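Local coordinates for protein amorpha-4,11-diene synthase (Artemisia annua, PDB 4GAX) that probably catalyses the metal-dependent cyclisation of farnesyl diphosphate to sesquiterpene products, at residues K193-L196 with L202-E205; E162-T167 with Q207-K212; D317-Y322 with I330-I335. All blocks are in the same frame, centred on the assembly; numbering follows the deposited sequence.

Interaction 1. Residues K193-L196 with L202-E205; sequences KDTL and LSTE
Thr195 and Ser203 meet hydroxyl to hydroxyl. Thr195 OG1 lies 2.8 Å from Ser203 OG, close enough for a hydrogen bond. Thr195 OG1 has both Ser203 OG and Ile191 O within hydrogen-bonding reach, and Ser203 OG is bonded to Ala192 O. Both carbonyls belong to the last turns of helix 175-194. The serine of the next helix therefore reaches back to the end of the one before it. Leu196 adds a lighter touch, with its CB 4.0 Å from Ser203 OG. Its backbone N comes to 3.0 Å from Ser203 OG, but the angle is too poor for a bond. Leu196 N is instead weakly bonded to Lys193 O.

Torsions set the two oxygens against each other. Thr195 OG1 stands between the backbone N and the carbonyl carbon (chi1 68°). Ser203 OG lies opposite its own carbonyl carbon (chi1 -71°). Further out, the side chain of Asn199 makes a weak hydrogen bond to Leu202 N at the start of helix 200-211. Glu205, two residues after Ser203, forms a salt bridge with Arg208. The contact closes a short loop joining two successive helices of the N-terminal domain. Ile191 O and Ala192 O can only accept, so two hydroxyl protons serve three short oxygen pairs. One hydroxyl probably shares its proton, or one pair is merely a close approach.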
ATOM      1  N   LYS A 193      10.868 -17.317 -21.340  1.00 27.95           N
ATOM      2  CA  LYS A 193      12.058 -17.340 -22.187  1.00 31.08           C
ATOM      3  C   LYS A 193      11.766 -17.916 -23.577  1.00 32.12           C
ATOM      4  O   LYS A 193      12.247 -17.397 -24.583  1.00 31.35           O
ATOM      5  CB  LYS A 193      13.188 -18.142 -21.529  1.00 36.10           C
ATOM      6  CG  LYS A 193      14.261 -18.578 -22.514  1.00 48.28           C
ATOM      7  CD  LYS A 193      15.281 -19.524 -21.883  1.00 58.92           C
ATOM      8  CE  LYS A 193      16.458 -19.798 -22.824  1.00 64.09           C
ATOM      9  NZ  LYS A 193      16.088 -20.647 -23.995  1.00 65.39           N
ATOM     10  N   ASP A 194      10.994 -18.997 -23.627  1.00 24.95           N
ATOM     11  CA  ASP A 194      10.670 -19.645 -24.894  1.00 36.95           C
ATOM     12  C   ASP A 194       9.758 -18.782 -25.777  1.00 35.60           C
ATOM     13  O   ASP A 194       9.744 -18.933 -26.996  1.00 33.42           O
ATOM     14  CB  ASP A 194      10.024 -21.022 -24.660  1.00 36.81           C
ATOM     15  CG  ASP A 194      10.995 -22.027 -24.062  1.00 46.85           C
ATOM     16  OD1 ASP A 194      12.208 -21.727 -24.052  1.00 51.30           O
ATOM     17  OD2 ASP A 194      10.556 -23.113 -23.612  1.00 47.92           O
ATOM     18  N   THR A 195       8.991 -17.886 -25.167  1.00 29.84           N
ATOM     19  CA  THR A 195       8.031 -17.093 -25.940  1.00 33.53           C
ATOM     20  C   THR A 195       8.551 -15.712 -26.327  1.00 29.94           C
ATOM     21  O   THR A 195       7.824 -14.931 -26.963  1.00 24.52           O
ATOM     22  CB  THR A 195       6.659 -16.952 -25.230  1.00 39.90           C
ATOM     23  OG1 THR A 195       6.792 -16.152 -24.049  1.00 55.63           O
ATOM     24  CG2 THR A 195       6.116 -18.319 -24.859  1.00 36.79           C
ATOM     25  N   LEU A 196       9.796 -15.410 -25.954  1.00 25.24           N
ATOM     26  CA  LEU A 196      10.368 -14.100 -26.264  1.00 30.95           C
ATOM     27  C   LEU A 196      10.276 -13.806 -27.762  1.00 27.05           C
ATOM     28  O   LEU A 196       9.833 -12.736 -28.169  1.00 25.97           O
ATOM     29  CB  LEU A 196      11.831 -14.011 -25.809  1.00 27.67           C
ATOM     30  CG  LEU A 196      12.504 -12.677 -26.157  1.00 28.94           C
ATOM     31  CD1 LEU A 196      11.708 -11.505 -25.585  1.00 29.39           C
ATOM     32  CD2 LEU A 196      13.935 -12.656 -25.660  1.00 36.68           C
ATOM     33  N   LEU A 202       3.944 -10.949 -24.234  1.00 26.09           N
ATOM     34  CA  LEU A 202       3.481 -11.962 -23.297  1.00 24.35           C
ATOM     35  C   LEU A 202       4.627 -12.368 -22.369  1.00 28.94           C
ATOM     36  O   LEU A 202       4.426 -12.544 -21.165  1.00 23.70           O
ATOM     37  CB  LEU A 202       2.929 -13.178 -24.037  1.00 24.77           C
ATOM     38  CG  LEU A 202       2.392 -14.280 -23.124  1.00 32.41           C
ATOM     39  CD1 LEU A 202       1.278 -13.734 -22.209  1.00 32.60           C
ATOM     40  CD2 LEU A 202       1.890 -15.455 -23.946  1.00 37.73           C
ATOM     41  N   SER A 203       5.831 -12.494 -22.931  1.00 29.01           N
ATOM     42  CA  SER A 203       7.030 -12.745 -22.123  1.00 25.35           C
ATOM     43  C   SER A 203       7.145 -11.696 -21.039  1.00 25.26           C
ATOM     44  O   SER A 203       7.353 -12.012 -19.867  1.00 24.14           O
ATOM     45  CB  SER A 203       8.292 -12.723 -22.998  1.00 20.77           C
ATOM     46  OG  SER A 203       8.325 -13.871 -23.820  1.00 39.25           O
ATOM     47  N   THR A 204       6.979 -10.441 -21.445  1.00 27.14           N
ATOM     48  CA  THR A 204       7.053  -9.316 -20.528  1.00 28.11           C
ATOM     49  C   THR A 204       5.998  -9.414 -19.431  1.00 26.84           C
ATOM     50  O   THR A 204       6.291  -9.186 -18.259  1.00 19.37           O
ATOM     51  CB  THR A 204       6.968  -7.979 -21.296  1.00 28.00           C
ATOM     52  OG1 THR A 204       8.182  -7.808 -22.033  1.00 26.47           O
ATOM     53  CG2 THR A 204       6.790  -6.805 -20.348  1.00 34.14           C
ATOM     54  N   GLU A 205       4.772  -9.755 -19.807  1.00 22.70           N
ATOM     55  CA  GLU A 205       3.700  -9.870 -18.830  1.00 26.63           C
ATOM     56  C   GLU A 205       3.933 -11.004 -17.820  1.00 25.42           C
ATOM     57  O   GLU A 205       3.663 -10.839 -16.619  1.00 24.71           O
ATOM     58  CB  GLU A 205       2.352 -10.037 -19.526  1.00 29.91           C
ATOM     59  CG  GLU A 205       1.162 -10.019 -18.581  1.00 31.49           C
ATOM     60  CD  GLU A 205       0.909  -8.644 -17.966  1.00 33.59           C
ATOM     61  OE1 GLU A 205       1.550  -7.646 -18.378  1.00 33.29           O
ATOM     62  OE2 GLU A 205       0.045  -8.566 -17.071  1.00 25.11           O
TER

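Interaction 2. Residues E162-T167 with Q207-K212; sequences ELYEAT and QRALKK
The Tyr164 ring lies under Leu210, whose CD2 sits over one face, 4.2 Å from the ring centroid. This is a CH-pi contact, displaced toward the CE1 side of the ring. Leu210 points its CB away from Tyr164, and only the far end of its side chain turns back to the ring. At the ring edge, Tyr164 OH gives a hydrogen bond of 2.7 Å to Ala209 O. The donor is tilted 34° from the carbonyl plane. Four residues on from Ala209 is Pro213, which has no N-H to offer, so the hydroxyl takes the place of the usual helical donor. Helices 157-167 and 200-211 run nearly parallel here, at 17°, with their axes 10.9 Å apart. Both belong to the all-helical N-terminal domain. Tyr164 bridges the gap because its CG is anti to the backbone N (chi1 167°), which sends the ring straight across. Its CE2 packs 4.0 Å from Ala209 CB. Glu165 bends at chi2 and brings OE2 to 3.4 Å from the same methyl. Its OE1 accepts a hydrogen bond from Leu214 N, just past the helix. Thr184 and Leu188 of helix 175-194 also touch the tyrosine.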
ATOM      1  N   GLU A 162      -2.870 -17.388 -13.901  1.00 23.97           N
ATOM      2  CA  GLU A 162      -3.942 -17.175 -12.926  1.00 24.36           C
ATOM      3  C   GLU A 162      -3.668 -17.955 -11.645  1.00 25.67           C
ATOM      4  O   GLU A 162      -3.975 -17.491 -10.536  1.00 17.37           O
ATOM      5  CB  GLU A 162      -5.320 -17.574 -13.489  1.00 27.88           C
ATOM      6  CG  GLU A 162      -5.876 -16.635 -14.551  1.00 37.06           C
ATOM      7  CD  GLU A 162      -7.265 -17.060 -15.051  1.00 51.21           C
ATOM      8  OE1 GLU A 162      -7.691 -18.206 -14.765  1.00 59.65           O
ATOM      9  OE2 GLU A 162      -7.935 -16.240 -15.721  1.00 49.32           O
ATOM     10  N   LEU A 163      -3.100 -19.146 -11.794  1.00 21.47           N
ATOM     11  CA  LEU A 163      -2.803 -19.980 -10.631  1.00 16.60           C
ATOM     12  C   LEU A 163      -1.666 -19.371  -9.820  1.00 14.90           C
ATOM     13  O   LEU A 163      -1.723 -19.311  -8.582  1.00 18.07           O
ATOM     14  CB  LEU A 163      -2.438 -21.403 -11.083  1.00 24.07           C
ATOM     15  CG  LEU A 163      -1.912 -22.339  -9.992  1.00 21.92           C
ATOM     16  CD1 LEU A 163      -2.946 -22.566  -8.876  1.00 20.50           C
ATOM     17  CD2 LEU A 163      -1.514 -23.675 -10.637  1.00 24.95           C
ATOM     18  N   TYR A 164      -0.638 -18.906 -10.520  1.00 17.45           N
ATOM     19  CA  TYR A 164       0.477 -18.239  -9.868  1.00 19.40           C
ATOM     20  C   TYR A 164      -0.038 -17.050  -9.037  1.00 18.34           C
ATOM     21  O   TYR A 164       0.298 -16.904  -7.857  1.00 17.33           O
ATOM     22  CB  TYR A 164       1.506 -17.790 -10.903  1.00 17.88           C
ATOM     23  CG  TYR A 164       2.540 -16.829 -10.354  1.00 19.49           C
ATOM     24  CD1 TYR A 164       3.672 -17.293  -9.686  1.00 19.90           C
ATOM     25  CD2 TYR A 164       2.387 -15.452 -10.509  1.00 18.69           C
ATOM     26  CE1 TYR A 164       4.633 -16.382  -9.168  1.00 27.72           C
ATOM     27  CE2 TYR A 164       3.333 -14.546  -9.999  1.00 18.56           C
ATOM     28  CZ  TYR A 164       4.446 -15.014  -9.334  1.00 21.58           C
ATOM     29  OH  TYR A 164       5.367 -14.102  -8.840  1.00 27.52           O
ATOM     30  N   GLU A 165      -0.876 -16.221  -9.643  1.00 18.22           N
ATOM     31  CA  GLU A 165      -1.383 -15.051  -8.931  1.00 22.69           C
ATOM     32  C   GLU A 165      -2.191 -15.451  -7.703  1.00 16.41           C
ATOM     33  O   GLU A 165      -2.095 -14.790  -6.657  1.00 19.51           O
ATOM     34  CB  GLU A 165      -2.206 -14.128  -9.849  1.00 17.17           C
ATOM     35  CG  GLU A 165      -1.445 -13.585 -11.060  1.00 15.17           C
ATOM     36  CD  GLU A 165      -0.352 -12.580 -10.685  1.00 21.72           C
ATOM     37  OE1 GLU A 165      -0.081 -12.391  -9.473  1.00 28.89           O
ATOM     38  OE2 GLU A 165       0.241 -11.964 -11.607  1.00 24.87           O
ATOM     39  N   ALA A 166      -2.969 -16.527  -7.812  1.00 12.86           N
ATOM     40  CA  ALA A 166      -3.734 -17.020  -6.653  1.00 18.01           C
ATOM     41  C   ALA A 166      -2.843 -17.391  -5.449  1.00 15.50           C
ATOM     42  O   ALA A 166      -3.237 -17.200  -4.275  1.00 19.53           O
ATOM     43  CB  ALA A 166      -4.589 -18.206  -7.052  1.00 21.43           C
ATOM     44  N   THR A 167      -1.645 -17.909  -5.731  1.00 16.05           N
ATOM     45  CA  THR A 167      -0.742 -18.361  -4.656  1.00 19.75           C
ATOM     46  C   THR A 167      -0.360 -17.207  -3.742  1.00 20.80           C
ATOM     47  O   THR A 167      -0.079 -17.412  -2.569  1.00 18.46           O
ATOM     48  CB  THR A 167       0.560 -19.023  -5.187  1.00 19.00           C
ATOM     49  OG1 THR A 167       1.379 -18.030  -5.831  1.00 23.01           O
ATOM     50  CG2 THR A 167       0.236 -20.148  -6.182  1.00 18.85           C
ATOM     51  N   GLN A 207       6.997 -12.128 -17.034  1.00 18.70           N
ATOM     52  CA  GLN A 207       8.160 -11.760 -16.231  1.00 18.50           C
ATOM     53  C   GLN A 207       7.840 -10.671 -15.208  1.00 19.61           C
ATOM     54  O   GLN A 207       8.398 -10.675 -14.111  1.00 21.45           O
ATOM     55  CB  GLN A 207       9.348 -11.385 -17.119  1.00 21.28           C
ATOM     56  CG  GLN A 207      10.551 -12.343 -16.988  1.00 44.91           C
ATOM     57  CD  GLN A 207      10.924 -12.702 -15.523  1.00 64.97           C
ATOM     58  OE1 GLN A 207      10.903 -11.851 -14.615  1.00 57.60           O
ATOM     59  NE2 GLN A 207      11.280 -13.974 -15.303  1.00 52.09           N
ATOM     60  N   ARG A 208       6.911  -9.768 -15.516  1.00 23.62           N
ATOM     61  CA  ARG A 208       6.537  -8.782 -14.492  1.00 24.27           C
ATOM     62  C   ARG A 208       5.845  -9.476 -13.320  1.00 26.96           C
ATOM     63  O   ARG A 208       6.142  -9.181 -12.165  1.00 24.78           O
ATOM     64  CB  ARG A 208       5.704  -7.602 -15.036  1.00 36.47           C
ATOM     65  CG  ARG A 208       4.408  -7.953 -15.749  1.00 38.20           C
ATOM     66  CD  ARG A 208       3.674  -6.679 -16.238  1.00 38.08           C
ATOM     67  NE  ARG A 208       3.210  -5.876 -15.125  1.00 46.41           N
ATOM     68  CZ  ARG A 208       1.952  -5.821 -14.688  1.00 35.19           C
ATOM     69  NH1 ARG A 208       0.975  -6.497 -15.287  1.00 34.32           N
ATOM     70  NH2 ARG A 208       1.670  -5.071 -13.641  1.00 32.85           N
ATOM     71  N   ALA A 209       4.953 -10.420 -13.620  1.00 22.06           N
ATOM     72  CA  ALA A 209       4.276 -11.187 -12.580  1.00 23.92           C
ATOM     73  C   ALA A 209       5.272 -11.952 -11.705  1.00 22.88           C
ATOM     74  O   ALA A 209       5.153 -11.970 -10.470  1.00 19.25           O
ATOM     75  CB  ALA A 209       3.258 -12.142 -13.202  1.00 21.85           C
ATOM     76  N   LEU A 210       6.248 -12.594 -12.344  1.00 15.03           N
ATOM     77  CA  LEU A 210       7.279 -13.327 -11.610  1.00 19.53           C
ATOM     78  C   LEU A 210       8.136 -12.411 -10.723  1.00 28.77           C
ATOM     79  O   LEU A 210       8.566 -12.807  -9.630  1.00 23.52           O
ATOM     80  CB  LEU A 210       8.171 -14.103 -12.589  1.00 23.04           C
ATOM     81  CG  LEU A 210       7.485 -15.245 -13.350  1.00 23.05           C
ATOM     82  CD1 LEU A 210       8.459 -15.921 -14.315  1.00 21.90           C
ATOM     83  CD2 LEU A 210       6.891 -16.263 -12.386  1.00 26.02           C
ATOM     84  N   LYS A 211       8.395 -11.191 -11.195  1.00 23.76           N
ATOM     85  CA  LYS A 211       9.141 -10.205 -10.406  1.00 23.61           C
ATOM     86  C   LYS A 211       8.349  -9.766  -9.164  1.00 22.43           C
ATOM     87  O   LYS A 211       8.919  -9.617  -8.080  1.00 27.37           O
ATOM     88  CB  LYS A 211       9.498  -8.988 -11.267  1.00 25.89           C
ATOM     89  CG  LYS A 211      10.619  -8.109 -10.714  1.00 39.97           C
ATOM     90  CD  LYS A 211      11.547  -7.599 -11.834  1.00 53.66           C
ATOM     91  CE  LYS A 211      12.422  -8.721 -12.418  1.00 63.56           C
ATOM     92  NZ  LYS A 211      12.033  -9.151 -13.806  1.00 57.51           N
ATOM     93  N   LYS A 212       7.046  -9.557  -9.316  1.00 20.78           N
ATOM     94  CA  LYS A 212       6.195  -9.202  -8.177  1.00 17.98           C
ATOM     95  C   LYS A 212       4.763  -9.594  -8.491  1.00 19.33           C
ATOM     96  O   LYS A 212       4.190  -9.168  -9.510  1.00 20.80           O
ATOM     97  CB  LYS A 212       6.264  -7.693  -7.877  1.00 21.66           C
ATOM     98  CG  LYS A 212       5.357  -7.272  -6.705  1.00 24.56           C
ATOM     99  CD  LYS A 212       5.419  -5.760  -6.436  1.00 24.36           C
ATOM    100  CE  LYS A 212       6.759  -5.329  -5.864  1.00 26.80           C
ATOM    101  NZ  LYS A 212       6.642  -3.984  -5.192  1.00 31.00           N
TER

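Interaction 3. Residues D317-Y322 with I330-I335; sequences DIYDAY and IFTEAI
This is a buried contact between two successive helices of the metal binding domain, made by one tyrosine reaching across. Tyr319 of helix 299-322 meets Phe331 and Thr332 of helix 325-337. Tyr319 lies within the sequence Asp-Asp-Ile-Tyr-Asp, the aspartate-rich DDxxD motif of terpene synthases. In relatives this motif binds the magnesium ions that hold the substrate diphosphate. Asp317 and Asp320 are two of its three aspartates, and neither touches the 330-335 segment.

The hydroxyl does most of the work. Tyr319 OH donates a hydrogen bond of 2.8 Å to Thr332 OG1, which lies in the plane of the tyrosine ring. Thr332 OG1 is in turn hydrogen-bonded to Leu328 O, one turn back. The threonine thus takes one bond from the tyrosine and makes another to its own helix.

Phe331 meets Tyr319 from another quarter. Its CD2 is 3.4 Å from Tyr319 OH, which sits at the edge of the phenylalanine ring and in its plane. Phe331 CD2 is also 3.8 Å from Tyr319 CE2. The two side chains meet at a slant, without stacking. Phe331 reaches the tyrosine because CG stands opposite the backbone N (chi1 -169°). A leucine in place of Tyr319 would probably leave Thr332 OG1 without its donor and open a gap beside the Phe331 edge.

The helix carrying Tyr319 has a wider pi-type turn at 318-322, and Asp320 and Ala321 are poorly ordered. Around the contact, Val388 and Leu391 of helix 374-399 touch Tyr319, and Met392 of the same helix touches Thr332. Ile335 packs on Val388, and also on Tyr354 and Phe357 of helix 351-370, so four helices come together here.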
ATOM      1  N   ASP A 317      13.545  12.978  12.510  1.00 38.55           N
ATOM      2  CA  ASP A 317      14.850  13.571  12.262  1.00 37.79           C
ATOM      3  C   ASP A 317      15.350  14.413  13.437  1.00 49.23           C
ATOM      4  O   ASP A 317      16.530  14.758  13.492  1.00 51.69           O
ATOM      5  CB  ASP A 317      14.842  14.383  10.964  1.00 42.16           C
ATOM      6  CG  ASP A 317      14.774  13.503   9.722  1.00 53.38           C
ATOM      7  OD1 ASP A 317      14.903  12.263   9.858  1.00 53.30           O
ATOM      8  OD2 ASP A 317      14.606  14.053   8.608  1.00 51.86           O
ATOM      9  N   ILE A 318      14.456  14.750  14.365  1.00 44.32           N
ATOM     10  CA  ILE A 318      14.860  15.425  15.600  1.00 39.92           C
ATOM     11  C   ILE A 318      15.244  14.385  16.650  1.00 41.80           C
ATOM     12  O   ILE A 318      16.204  14.553  17.396  1.00 36.55           O
ATOM     13  CB  ILE A 318      13.734  16.296  16.196  1.00 40.26           C
ATOM     14  CG1 ILE A 318      13.341  17.422  15.240  1.00 40.15           C
ATOM     15  CG2 ILE A 318      14.175  16.902  17.512  1.00 40.14           C
ATOM     16  CD1 ILE A 318      12.149  18.242  15.721  1.00 35.30           C
ATOM     17  N   TYR A 319      14.488  13.299  16.707  1.00 43.02           N
ATOM     18  CA  TYR A 319      14.737  12.288  17.728  1.00 40.85           C
ATOM     19  C   TYR A 319      15.910  11.380  17.392  1.00 51.00           C
ATOM     20  O   TYR A 319      16.607  10.916  18.295  1.00 55.68           O
ATOM     21  CB  TYR A 319      13.476  11.463  18.002  1.00 42.44           C
ATOM     22  CG  TYR A 319      12.533  12.147  18.957  1.00 38.00           C
ATOM     23  CD1 TYR A 319      12.482  11.779  20.296  1.00 37.18           C
ATOM     24  CD2 TYR A 319      11.719  13.188  18.527  1.00 35.67           C
ATOM     25  CE1 TYR A 319      11.625  12.420  21.183  1.00 34.85           C
ATOM     26  CE2 TYR A 319      10.864  13.829  19.395  1.00 34.79           C
ATOM     27  CZ  TYR A 319      10.821  13.448  20.721  1.00 31.31           C
ATOM     28  OH  TYR A 319       9.964  14.098  21.580  1.00 31.86           O
ATOM     29  N   ASP A 320      16.138  11.129  16.105  1.00 46.78           N
ATOM     30  CA  ASP A 320      17.191  10.198  15.719  1.00 62.13           C
ATOM     31  C   ASP A 320      18.562  10.741  16.086  1.00 69.58           C
ATOM     32  O   ASP A 320      19.200  10.259  17.019  1.00 78.86           O
ATOM     33  CB  ASP A 320      17.138   9.877  14.228  1.00 74.71           C
ATOM     34  CG  ASP A 320      17.918   8.619  13.881  1.00 84.41           C
ATOM     35  OD1 ASP A 320      18.249   8.414  12.692  1.00 87.80           O
ATOM     36  OD2 ASP A 320      18.201   7.829  14.808  1.00 83.13           O
ATOM     37  N   ALA A 321      19.014  11.746  15.346  1.00 69.17           N
ATOM     38  CA  ALA A 321      20.305  12.353  15.626  1.00 75.77           C
ATOM     39  C   ALA A 321      20.143  13.615  16.471  1.00 68.77           C
ATOM     40  O   ALA A 321      20.417  13.623  17.673  1.00 76.75           O
ATOM     41  CB  ALA A 321      21.036  12.672  14.322  1.00 82.86           C
ATOM     42  N   TYR A 322      19.649  14.657  15.820  1.00 49.78           N
ATOM     43  CA  TYR A 322      19.654  16.035  16.309  1.00 46.77           C
ATOM     44  C   TYR A 322      19.502  16.348  17.810  1.00 48.34           C
ATOM     45  O   TYR A 322      20.423  16.895  18.423  1.00 46.55           O
ATOM     46  CB  TYR A 322      18.650  16.867  15.504  1.00 45.83           C
ATOM     47  CG  TYR A 322      19.171  18.248  15.251  1.00 44.63           C
ATOM     48  CD1 TYR A 322      20.214  18.456  14.358  1.00 45.38           C
ATOM     49  CD2 TYR A 322      18.665  19.334  15.936  1.00 48.85           C
ATOM     50  CE1 TYR A 322      20.719  19.713  14.137  1.00 40.35           C
ATOM     51  CE2 TYR A 322      19.161  20.597  15.724  1.00 52.15           C
ATOM     52  CZ  TYR A 322      20.184  20.780  14.821  1.00 50.35           C
ATOM     53  OH  TYR A 322      20.678  22.041  14.602  1.00 68.35           O
ATOM     54  N   ILE A 330      11.713  17.675  26.876  1.00 42.04           N
ATOM     55  CA  ILE A 330      10.846  18.852  26.815  1.00 33.97           C
ATOM     56  C   ILE A 330       9.867  18.785  25.630  1.00 39.05           C
ATOM     57  O   ILE A 330       8.683  19.106  25.767  1.00 41.04           O
ATOM     58  CB  ILE A 330      11.676  20.143  26.698  1.00 36.62           C
ATOM     59  CG1 ILE A 330      12.560  20.331  27.931  1.00 38.79           C
ATOM     60  CG2 ILE A 330      10.771  21.347  26.540  1.00 41.85           C
ATOM     61  CD1 ILE A 330      13.528  21.496  27.817  1.00 45.36           C
ATOM     62  N   PHE A 331      10.362  18.390  24.464  1.00 36.42           N
ATOM     63  CA  PHE A 331       9.498  18.314  23.286  1.00 38.89           C
ATOM     64  C   PHE A 331       8.366  17.302  23.503  1.00 39.88           C
ATOM     65  O   PHE A 331       7.215  17.553  23.128  1.00 40.02           O
ATOM     66  CB  PHE A 331      10.310  17.978  22.027  1.00 28.50           C
ATOM     67  CG  PHE A 331       9.534  18.134  20.738  1.00 32.36           C
ATOM     68  CD1 PHE A 331       9.425  19.375  20.121  1.00 33.89           C
ATOM     69  CD2 PHE A 331       8.916  17.042  20.146  1.00 31.12           C
ATOM     70  CE1 PHE A 331       8.707  19.521  18.921  1.00 34.93           C
ATOM     71  CE2 PHE A 331       8.195  17.180  18.942  1.00 30.25           C
ATOM     72  CZ  PHE A 331       8.094  18.426  18.337  1.00 30.32           C
ATOM     73  N   THR A 332       8.700  16.168  24.116  1.00 33.77           N
ATOM     74  CA  THR A 332       7.716  15.130  24.414  1.00 35.95           C
ATOM     75  C   THR A 332       6.591  15.628  25.332  1.00 39.05           C
ATOM     76  O   THR A 332       5.424  15.293  25.122  1.00 37.34           O
ATOM     77  CB  THR A 332       8.377  13.908  25.068  1.00 39.15           C
ATOM     78  OG1 THR A 332       9.373  13.371  24.184  1.00 37.90           O
ATOM     79  CG2 THR A 332       7.328  12.835  25.384  1.00 38.10           C
ATOM     80  N   GLU A 333       6.930  16.415  26.350  1.00 37.41           N
ATOM     81  CA  GLU A 333       5.902  16.949  27.246  1.00 42.86           C
ATOM     82  C   GLU A 333       5.042  17.979  26.516  1.00 35.89           C
ATOM     83  O   GLU A 333       3.825  18.046  26.724  1.00 38.56           O
ATOM     84  CB  GLU A 333       6.517  17.547  28.520  1.00 54.83           C
ATOM     85  CG  GLU A 333       5.500  18.185  29.463  1.00 69.36           C
ATOM     86  CD  GLU A 333       4.338  17.256  29.808  1.00 81.68           C
ATOM     87  OE1 GLU A 333       4.588  16.065  30.104  1.00 82.60           O
ATOM     88  OE2 GLU A 333       3.173  17.718  29.781  1.00 85.62           O
ATOM     89  N   ALA A 334       5.677  18.772  25.657  1.00 29.74           N
ATOM     90  CA  ALA A 334       4.948  19.713  24.815  1.00 35.52           C
ATOM     91  C   ALA A 334       3.946  18.980  23.914  1.00 27.11           C
ATOM     92  O   ALA A 334       2.839  19.472  23.661  1.00 29.77           O
ATOM     93  CB  ALA A 334       5.912  20.528  23.983  1.00 36.68           C
ATOM     94  N   ILE A 335       4.328  17.805  23.423  1.00 33.20           N
ATOM     95  CA  ILE A 335       3.405  17.030  22.595  1.00 33.39           C
ATOM     96  C   ILE A 335       2.262  16.496  23.464  1.00 32.03           C
ATOM     97  O   ILE A 335       1.101  16.534  23.051  1.00 30.70           O
ATOM     98  CB  ILE A 335       4.121  15.905  21.817  1.00 35.32           C
ATOM     99  CG1 ILE A 335       5.014  16.511  20.733  1.00 27.74           C
ATOM    100  CG2 ILE A 335       3.106  14.958  21.148  1.00 31.47           C
ATOM    101  CD1 ILE A 335       4.235  17.119  19.550  1.00 27.95           C
TER

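How the interactions relate
Interactions 1 and 2 belong together. Their centres are 14 Å apart, and both use helix 200-211 in the N-terminal domain. Interaction 2 ties that helix to helix 157-167, which lies earlier in the chain. Interaction 1 falls between the two ends of interaction 2 in sequence, and joins helix 200-211 to helix 175-194 through a short loop. Interaction 3 comes later, in the metal binding domain. Its centre is 52 Å from that of interaction 1 and 44 Å from that of interaction 2, on the opposite side of the chain's centre. The first two contacts join helix 200-211 to two earlier N-terminal helices, while the third lies at the aspartate-rich helix of the probable catalytic domain.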